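Local coordinates for integron cassette protein (PDB 3FY6) that is of unknown function but has a novel fold and is encoded by a mobile integron gene cassette of Vibrio cholerae, at residues V12-Y17 / E101-A106; A47-N52 / A84-R89; Y72-T77 / Q107-V112. All coordinates share one frame; numbering follows the deposited sequence.

Contact 1: residues V12-Y17 / E101-A106; sequences VNLNIY and ELELVA
Leu102 meets the strand at two points along its side chain. Its CD1 methyl lies 4.0 Å from Val12 CG2, with the two side chains passing at a slant. Nearer the helix backbone, Leu102 CB packs 4.1 Å from Leu14 CD2, and here the side chains cross at about a right angle. The same Leu14 methyl comes within 3.7 Å of Leu102 O, the oxygen that accepts the helix bond from Ala106 N. With its CG anti to the carbonyl carbon (chi1 -62°), Leu14 leans out of the strand onto this turn of the helix. One residue on, Glu103 CG supports Leu14 CD2 from 3.8 Å, leaving that methyl in touch with two consecutive helix residues. Beyond CG the Glu103 chain runs extended, which brings OE2 toward Asn13 O with water between them. Water 1 bridges Glu103 OE2 (2.8 Å) and Asn13 O (3.0 Å); water 2 spans the same two oxygens, but its very short approach to the carboxylate makes its bonding doubtful. Glu103 OE1 turns to a salt bridge with Arg100. Ala106 then directs its methyl at the strand, where CB sits 3.7 Å from Ile16 CD1 and also touches Leu14 CB.

The segment axes run almost parallel, 11° apart, and approach to 8.1 Å. Strand 10-18 is outermost in the antiparallel sheet of this chain, paired with strand 23-31, and helix 95-114 lies along it. Helix 77-89 fills in beside both, Phe81 against Leu14 and Ala84 against Leu102, while Trp122 of the second subunit packs on Val105 and its NE1 hydrogen-bonds to Glu101 O.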
# COMPACT_ATOMS: atom_id res chain seq x y z
N VAL A 12 -0.23 3.65 22.32
CA VAL A 12 1.02 3.30 21.66
C VAL A 12 1.46 4.48 20.80
O VAL A 12 0.69 4.98 19.99
CB VAL A 12 0.83 2.04 20.79
CG1 VAL A 12 2.15 1.60 20.20
CG2 VAL A 12 0.20 0.92 21.61
N ASN A 13 2.69 4.94 20.99
CA ASN A 13 3.22 6.01 20.16
C ASN A 13 4.09 5.41 19.06
O ASN A 13 5.06 4.73 19.34
CB ASN A 13 4.02 7.02 21.00
CG ASN A 13 3.12 8.03 21.70
OD1 ASN A 13 1.99 7.71 22.08
ND2 ASN A 13 3.61 9.25 21.86
N LEU A 14 3.73 5.67 17.81
CA LEU A 14 4.45 5.10 16.68
C LEU A 14 5.19 6.19 15.91
O LEU A 14 4.71 7.30 15.78
CB LEU A 14 3.47 4.36 15.76
CG LEU A 14 2.73 3.17 16.38
CD1 LEU A 14 1.71 2.60 15.41
CD2 LEU A 14 3.73 2.10 16.80
N ASN A 15 6.37 5.86 15.39
CA ASN A 15 7.20 6.87 14.74
C ASN A 15 7.30 6.63 13.24
O ASN A 15 7.99 5.71 12.79
CB ASN A 15 8.59 6.89 15.38
CG ASN A 15 8.53 6.93 16.91
OD1 ASN A 15 9.07 6.05 17.58
ND2 ASN A 15 7.85 7.92 17.45
N ILE A 16 6.61 7.46 12.47
CA ILE A 16 6.53 7.26 11.02
C ILE A 16 7.32 8.33 10.27
O ILE A 16 7.03 9.52 10.37
CB ILE A 16 5.06 7.30 10.54
CG1 ILE A 16 4.22 6.28 11.32
CG2 ILE A 16 4.99 7.06 9.03
CD1 ILE A 16 4.48 4.83 10.93
N TYR A 17 8.31 7.91 9.49
CA TYR A 17 9.14 8.88 8.78
C TYR A 17 8.39 9.56 7.65
O TYR A 17 7.79 8.90 6.81
CB TYR A 17 10.44 8.26 8.25
CG TYR A 17 11.31 9.32 7.63
CD1 TYR A 17 12.11 10.14 8.43
CD2 TYR A 17 11.30 9.55 6.25
CE1 TYR A 17 12.89 11.14 7.87
CE2 TYR A 17 12.09 10.56 5.68
CZ TYR A 17 12.87 11.34 6.50
OH TYR A 17 13.65 12.33 5.96
N GLU A 101 4.14 -5.31 18.51
CA GLU A 101 3.54 -5.73 17.25
C GLU A 101 3.20 -4.50 16.36
O GLU A 101 3.43 -4.53 15.15
CB GLU A 101 2.32 -6.62 17.50
CG GLU A 101 2.65 -7.95 18.24
CD GLU A 101 3.73 -8.79 17.54
OE1 GLU A 101 3.92 -8.64 16.33
OE2 GLU A 101 4.38 -9.61 18.21
N LEU A 102 2.68 -3.43 16.95
CA LEU A 102 2.36 -2.23 16.19
C LEU A 102 3.63 -1.51 15.75
O LEU A 102 3.69 -0.92 14.67
CB LEU A 102 1.49 -1.27 17.01
CG LEU A 102 0.03 -1.67 17.18
CD1 LEU A 102 -0.69 -0.65 18.03
CD2 LEU A 102 -0.65 -1.80 15.81
N GLU A 103 4.66 -1.55 16.59
CA GLU A 103 5.95 -0.99 16.21
C GLU A 103 6.56 -1.71 15.01
O GLU A 103 7.27 -1.09 14.21
CB GLU A 103 6.92 -0.97 17.39
CG GLU A 103 6.53 0.10 18.44
CD GLU A 103 7.45 0.14 19.66
OE1 GLU A 103 8.08 -0.89 19.98
OE2 GLU A 103 7.53 1.21 20.30
N LEU A 104 6.28 -3.01 14.87
CA LEU A 104 6.79 -3.72 13.71
C LEU A 104 6.04 -3.26 12.45
O LEU A 104 6.59 -3.27 11.34
CB LEU A 104 6.71 -5.25 13.88
CG LEU A 104 7.50 -5.92 15.01
CD1 LEU A 104 7.34 -7.45 14.93
CD2 LEU A 104 8.98 -5.55 14.95
N VAL A 105 4.78 -2.86 12.60
CA VAL A 105 4.06 -2.34 11.45
C VAL A 105 4.63 -0.97 11.04
O VAL A 105 4.82 -0.69 9.86
CB VAL A 105 2.56 -2.22 11.71
CG1 VAL A 105 1.88 -1.62 10.48
CG2 VAL A 105 1.97 -3.59 12.02
N ALA A 106 4.91 -0.12 12.03
CA ALA A 106 5.51 1.18 11.75
C ALA A 106 6.85 0.99 11.07
O ALA A 106 7.17 1.69 10.10
CB ALA A 106 5.67 2.01 13.04
O HOH W 1 7.79 3.61 18.82
O HOH W 2 5.78 2.84 21.09

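Contact 2: residues A47-N52 / A84-R89; sequences ATYSEN and AWLEWR
A cation-pi stack of Arg89 on Tyr49 ties helix 77-89 to strand 43-50 of the sheet, the segment axes lying 46° apart. The Arg89 guanidinium rests flat on the tyrosine ring, its plane turned by 9° and its CZ 3.3 Å from the ring centroid. Extended from CG to NE, the arginine chain arrives over the ring face, and NH2 comes within 3.1 Å of Tyr49 CE2. Leu86 CD2 lies at the ring edge, in plane, 3.9 Å from Tyr49 CD1, and Trp85 CH2 also comes to the edge. Closer to the backbone, Trp85 points the far edge of its indole at the strand: CH2 is 3.6 Å from Tyr49 N and 3.7 Å from Tyr49 CB, and CZ3 packs 4.2 Å from Ala47 CB. Leu86 CD2 also lies over one face of that indole, filling the corner between the two aromatic groups. Trp85 NE1 hydrogen-bonds to His32 O. The arginine charge is shared between the pi face of Tyr49 and the carbonyl of Lys33, which accepts from Arg89 NE; stack and bond together hold the guanidinium flat on the ring, and poorly ordered Glu51, short of a salt bridge, probably adds weak electrostatic attraction.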
# COMPACT_ATOMS: atom_id res chain seq x y z
N ALA A 47 -11.94 3.59 14.83
CA ALA A 47 -12.60 2.31 14.55
C ALA A 47 -13.42 1.90 15.77
O ALA A 47 -12.89 1.85 16.88
CB ALA A 47 -11.58 1.23 14.22
N THR A 48 -14.70 1.61 15.57
CA THR A 48 -15.57 1.24 16.68
C THR A 48 -15.92 -0.24 16.63
O THR A 48 -16.31 -0.76 15.59
CB THR A 48 -16.86 2.08 16.69
OG1 THR A 48 -17.48 2.01 15.40
CG2 THR A 48 -16.56 3.52 16.99
N TYR A 49 -15.76 -0.92 17.76
CA TYR A 49 -16.09 -2.34 17.84
C TYR A 49 -17.59 -2.56 17.83
O TYR A 49 -18.34 -1.82 18.47
CB TYR A 49 -15.50 -2.94 19.11
CG TYR A 49 -15.76 -4.43 19.24
CD1 TYR A 49 -14.90 -5.35 18.67
CD2 TYR A 49 -16.87 -4.90 19.93
CE1 TYR A 49 -15.13 -6.71 18.78
CE2 TYR A 49 -17.12 -6.25 20.04
CZ TYR A 49 -16.24 -7.15 19.46
OH TYR A 49 -16.48 -8.50 19.57
N SER A 50 -18.04 -3.58 17.10
CA SER A 50 -19.44 -3.99 17.15
C SER A 50 -19.54 -5.50 17.36
O SER A 50 -18.76 -6.27 16.79
CB SER A 50 -20.20 -3.56 15.89
OG SER A 50 -19.70 -4.21 14.73
N GLU A 51 -20.49 -5.92 18.19
CA GLU A 51 -20.58 -7.31 18.61
C GLU A 51 -20.69 -8.32 17.47
O GLU A 51 -20.08 -9.39 17.52
CB GLU A 51 -21.74 -7.50 19.59
CG GLU A 51 -21.32 -7.36 21.04
CD GLU A 51 -20.25 -8.37 21.43
OE1 GLU A 51 -20.22 -9.47 20.84
OE2 GLU A 51 -19.43 -8.06 22.33
N ASN A 52 -21.47 -7.99 16.45
CA ASN A 52 -21.76 -8.97 15.42
C ASN A 52 -21.25 -8.61 14.04
O ASN A 52 -21.57 -9.28 13.06
CB ASN A 52 -23.27 -9.25 15.38
CG ASN A 52 -23.78 -9.84 16.68
OD1 ASN A 52 -23.28 -10.86 17.15
ND2 ASN A 52 -24.79 -9.20 17.26
N ALA A 84 -4.18 -6.15 15.45
CA ALA A 84 -3.50 -6.02 16.73
C ALA A 84 -4.48 -5.58 17.82
O ALA A 84 -4.46 -6.10 18.95
CB ALA A 84 -2.35 -5.05 16.62
N TRP A 85 -5.35 -4.63 17.47
CA TRP A 85 -6.31 -4.10 18.42
C TRP A 85 -7.29 -5.18 18.86
O TRP A 85 -7.53 -5.36 20.06
CB TRP A 85 -7.05 -2.89 17.84
CG TRP A 85 -8.31 -2.52 18.58
CD1 TRP A 85 -8.43 -2.25 19.91
CD2 TRP A 85 -9.61 -2.38 18.02
NE1 TRP A 85 -9.73 -1.94 20.21
CE2 TRP A 85 -10.48 -2.02 19.07
CE3 TRP A 85 -10.14 -2.51 16.72
CZ2 TRP A 85 -11.84 -1.80 18.87
CZ3 TRP A 85 -11.48 -2.29 16.53
CH2 TRP A 85 -12.33 -1.94 17.60
N LEU A 86 -7.85 -5.91 17.89
CA LEU A 86 -8.83 -6.95 18.21
C LEU A 86 -8.20 -8.05 19.06
O LEU A 86 -8.83 -8.56 19.99
CB LEU A 86 -9.44 -7.53 16.94
CG LEU A 86 -10.32 -6.56 16.14
CD1 LEU A 86 -10.91 -7.26 14.94
CD2 LEU A 86 -11.43 -6.01 17.02
N GLU A 87 -6.96 -8.41 18.77
CA GLU A 87 -6.28 -9.41 19.58
C GLU A 87 -5.99 -8.91 21.00
O GLU A 87 -6.16 -9.64 21.97
CB GLU A 87 -5.01 -9.88 18.88
CG GLU A 87 -5.31 -10.68 17.62
CD GLU A 87 -6.10 -11.95 17.93
OE1 GLU A 87 -5.68 -12.71 18.82
OE2 GLU A 87 -7.14 -12.18 17.28
N TRP A 88 -5.59 -7.65 21.12
CA TRP A 88 -5.34 -7.05 22.42
C TRP A 88 -6.63 -6.95 23.20
O TRP A 88 -6.67 -7.14 24.42
CB TRP A 88 -4.75 -5.65 22.23
CG TRP A 88 -4.73 -4.81 23.47
CD1 TRP A 88 -3.73 -4.74 24.40
CD2 TRP A 88 -5.75 -3.90 23.90
NE1 TRP A 88 -4.07 -3.85 25.39
CE2 TRP A 88 -5.30 -3.32 25.11
CE3 TRP A 88 -6.99 -3.51 23.39
CZ2 TRP A 88 -6.05 -2.38 25.82
CZ3 TRP A 88 -7.74 -2.57 24.09
CH2 TRP A 88 -7.26 -2.01 25.29
N ARG A 89 -7.70 -6.64 22.48
CA ARG A 89 -9.01 -6.44 23.07
C ARG A 89 -9.46 -7.65 23.88
O ARG A 89 -9.96 -7.50 25.01
CB ARG A 89 -10.02 -6.14 21.97
CG ARG A 89 -11.34 -5.68 22.49
CD ARG A 89 -12.35 -5.51 21.38
NE ARG A 89 -13.67 -5.38 21.97
CZ ARG A 89 -14.47 -6.41 22.21
NH1 ARG A 89 -14.08 -7.63 21.88
NH2 ARG A 89 -15.67 -6.21 22.76

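Contact 3: residues Y72-T77 / Q107-V112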
# COMPACT_ATOMS: atom_id res chain seq x y z
N TYR A 72 3.38 6.47 1.70
CA TYR A 72 2.54 5.58 0.91
C TYR A 72 2.69 4.16 1.43
O TYR A 72 3.51 3.39 0.94
CB TYR A 72 2.92 5.69 -0.58
CG TYR A 72 2.89 7.13 -1.01
CD1 TYR A 72 1.70 7.72 -1.42
CD2 TYR A 72 4.02 7.94 -0.90
CE1 TYR A 72 1.65 9.06 -1.77
CE2 TYR A 72 3.98 9.27 -1.25
CZ TYR A 72 2.80 9.83 -1.68
OH TYR A 72 2.75 11.17 -2.03
N PRO A 73 1.89 3.82 2.45
CA PRO A 73 1.99 2.56 3.18
C PRO A 73 1.28 1.47 2.40
O PRO A 73 0.43 1.78 1.58
CB PRO A 73 1.20 2.82 4.47
CG PRO A 73 0.40 4.09 4.21
CD PRO A 73 0.66 4.55 2.81
N PRO A 74 1.63 0.20 2.64
CA PRO A 74 0.87 -0.87 2.00
C PRO A 74 -0.61 -0.71 2.33
O PRO A 74 -0.95 -0.22 3.41
CB PRO A 74 1.44 -2.13 2.64
CG PRO A 74 2.84 -1.72 3.08
CD PRO A 74 2.71 -0.30 3.51
N GLU A 75 -1.49 -1.09 1.41
CA GLU A 75 -2.92 -0.87 1.60
C GLU A 75 -3.49 -1.64 2.80
O GLU A 75 -4.45 -1.21 3.42
CB GLU A 75 -3.68 -1.20 0.31
CG GLU A 75 -5.14 -1.63 0.52
CD GLU A 75 -6.06 -0.48 0.93
OE1 GLU A 75 -5.80 0.66 0.50
OE2 GLU A 75 -7.04 -0.73 1.66
N ILE A 76 -2.87 -2.78 3.13
CA ILE A 76 -3.32 -3.60 4.25
C ILE A 76 -2.95 -3.05 5.64
O ILE A 76 -3.34 -3.61 6.67
CB ILE A 76 -2.74 -5.02 4.14
CG1 ILE A 76 -3.54 -5.99 5.01
CG2 ILE A 76 -1.24 -5.00 4.51
CD1 ILE A 76 -3.07 -7.44 4.90
N THR A 77 -2.20 -1.95 5.68
CA THR A 77 -1.72 -1.40 6.95
C THR A 77 -2.84 -1.18 8.00
O THR A 77 -2.69 -1.53 9.16
CB THR A 77 -0.94 -0.09 6.72
OG1 THR A 77 0.16 -0.36 5.84
CG2 THR A 77 -0.40 0.47 8.05
N GLN A 107 7.63 0.04 11.57
CA GLN A 107 8.94 -0.27 11.01
C GLN A 107 8.82 -0.67 9.53
O GLN A 107 9.65 -0.28 8.70
CB GLN A 107 9.60 -1.38 11.82
CG GLN A 107 10.94 -1.87 11.30
CD GLN A 107 11.46 -3.05 12.09
OE1 GLN A 107 11.19 -3.17 13.29
NE2 GLN A 107 12.19 -3.94 11.43
N TRP A 108 7.80 -1.47 9.23
CA TRP A 108 7.54 -1.88 7.85
C TRP A 108 7.23 -0.66 6.97
O TRP A 108 7.79 -0.49 5.89
CB TRP A 108 6.35 -2.84 7.82
CG TRP A 108 6.06 -3.43 6.46
CD1 TRP A 108 6.97 -3.71 5.48
CD2 TRP A 108 4.79 -3.88 5.97
NE1 TRP A 108 6.33 -4.29 4.40
CE2 TRP A 108 4.99 -4.39 4.68
CE3 TRP A 108 3.50 -3.87 6.50
CZ2 TRP A 108 3.95 -4.89 3.90
CZ3 TRP A 108 2.46 -4.37 5.73
CH2 TRP A 108 2.70 -4.88 4.45
N VAL A 109 6.31 0.18 7.44
CA VAL A 109 5.99 1.39 6.72
C VAL A 109 7.26 2.20 6.46
O VAL A 109 7.47 2.69 5.35
CB VAL A 109 4.94 2.23 7.46
CG1 VAL A 109 4.76 3.60 6.79
CG2 VAL A 109 3.61 1.48 7.52
N ASN A 110 8.13 2.33 7.46
CA ASN A 110 9.35 3.10 7.26
C ASN A 110 10.24 2.47 6.18
O ASN A 110 10.83 3.17 5.36
CB ASN A 110 10.11 3.33 8.58
CG ASN A 110 9.35 4.25 9.55
OD1 ASN A 110 9.46 4.11 10.77
ND2 ASN A 110 8.55 5.16 8.99
N LYS A 111 10.31 1.15 6.14
CA LYS A 111 11.10 0.48 5.11
C LYS A 111 10.54 0.73 3.70
O LYS A 111 11.28 0.88 2.74
CB LYS A 111 11.20 -1.02 5.39
CG LYS A 111 12.16 -1.37 6.52
CD LYS A 111 12.20 -2.88 6.73
CE LYS A 111 12.82 -3.28 8.06
NZ LYS A 111 12.65 -4.74 8.33
N VAL A 112 9.22 0.74 3.60
CA VAL A 112 8.53 1.01 2.34
C VAL A 112 8.91 2.40 1.82
O VAL A 112 9.31 2.57 0.67
CB VAL A 112 7.01 0.90 2.53
CG1 VAL A 112 6.26 1.33 1.25
CG2 VAL A 112 6.65 -0.54 2.92
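Tyr72 meets the helix through its backbone, with its O only 3.4 Å from Val112 CG1; its ring leads away to an edge-to-face pair with Phe126. Pro73 comes next and lays its CB 4.1 Å from Val109 CG2, at the point where the two backbones are nearest. Pro74 carries the centre of the contact. Its CG stands over one face of the Trp108 six-membered ring, 3.5 Å from the centroid and 16° off the normal, a CH-pi contact in which the two side chains slide past each other in opposite directions. CD also reaches Val112 CG2 at 4.0 Å, and the proline ring thus touches both the indole and the valine. Trp108 has CG anti to its own N (chi1 -175°), which swings the indole out from the helix and across the proline. Ile76 approaches the same indole differently, its CG2 lying in the ring plane 3.9 Å from Trp108 CH2, so the tryptophan is touched on a face and at an edge. Thr77 closes the segment with CG2 at 4.2 Å from Val109 CG2, the side chains crossing at about a right angle. Its OG1 bonds to Pro74 O at 2.7 Å, and its N reaches the same oxygen at 3.1 Å, both from one face of the carbonyl plane. Trp108 NE1 bonds to Val112 O of the second subunit, and the reverse bond also forms. The segment ends in a type I beta turn, Pro74 to Thr77, which leads into helix 77-89 and packs by a proline-tryptophan CH-pi contact beside a reciprocal subunit interface.

In the fold
Contacts 1 and 3 are buried and share helix 95-114, successive parts of which face strand 10-18 and then the loop before helix 77-89; their centres are about 10 Å apart. Contact 2 lies farther out and only partly buried, its centre about 22 Å from that of contact 3, on the opposite side of the chain's centre. Contacts 1 and 2 reach the same antiparallel sheet, through strands 10-18 and 43-50, and their helices touch. All three meet the second subunit, contact 3 with reciprocal tryptophan-to-carbonyl hydrogen bonds. The chemistry follows the place: aliphatic packing with a water-bridged rim in contact 1, a charged stack in contact 2, proline on tryptophan in contact 3.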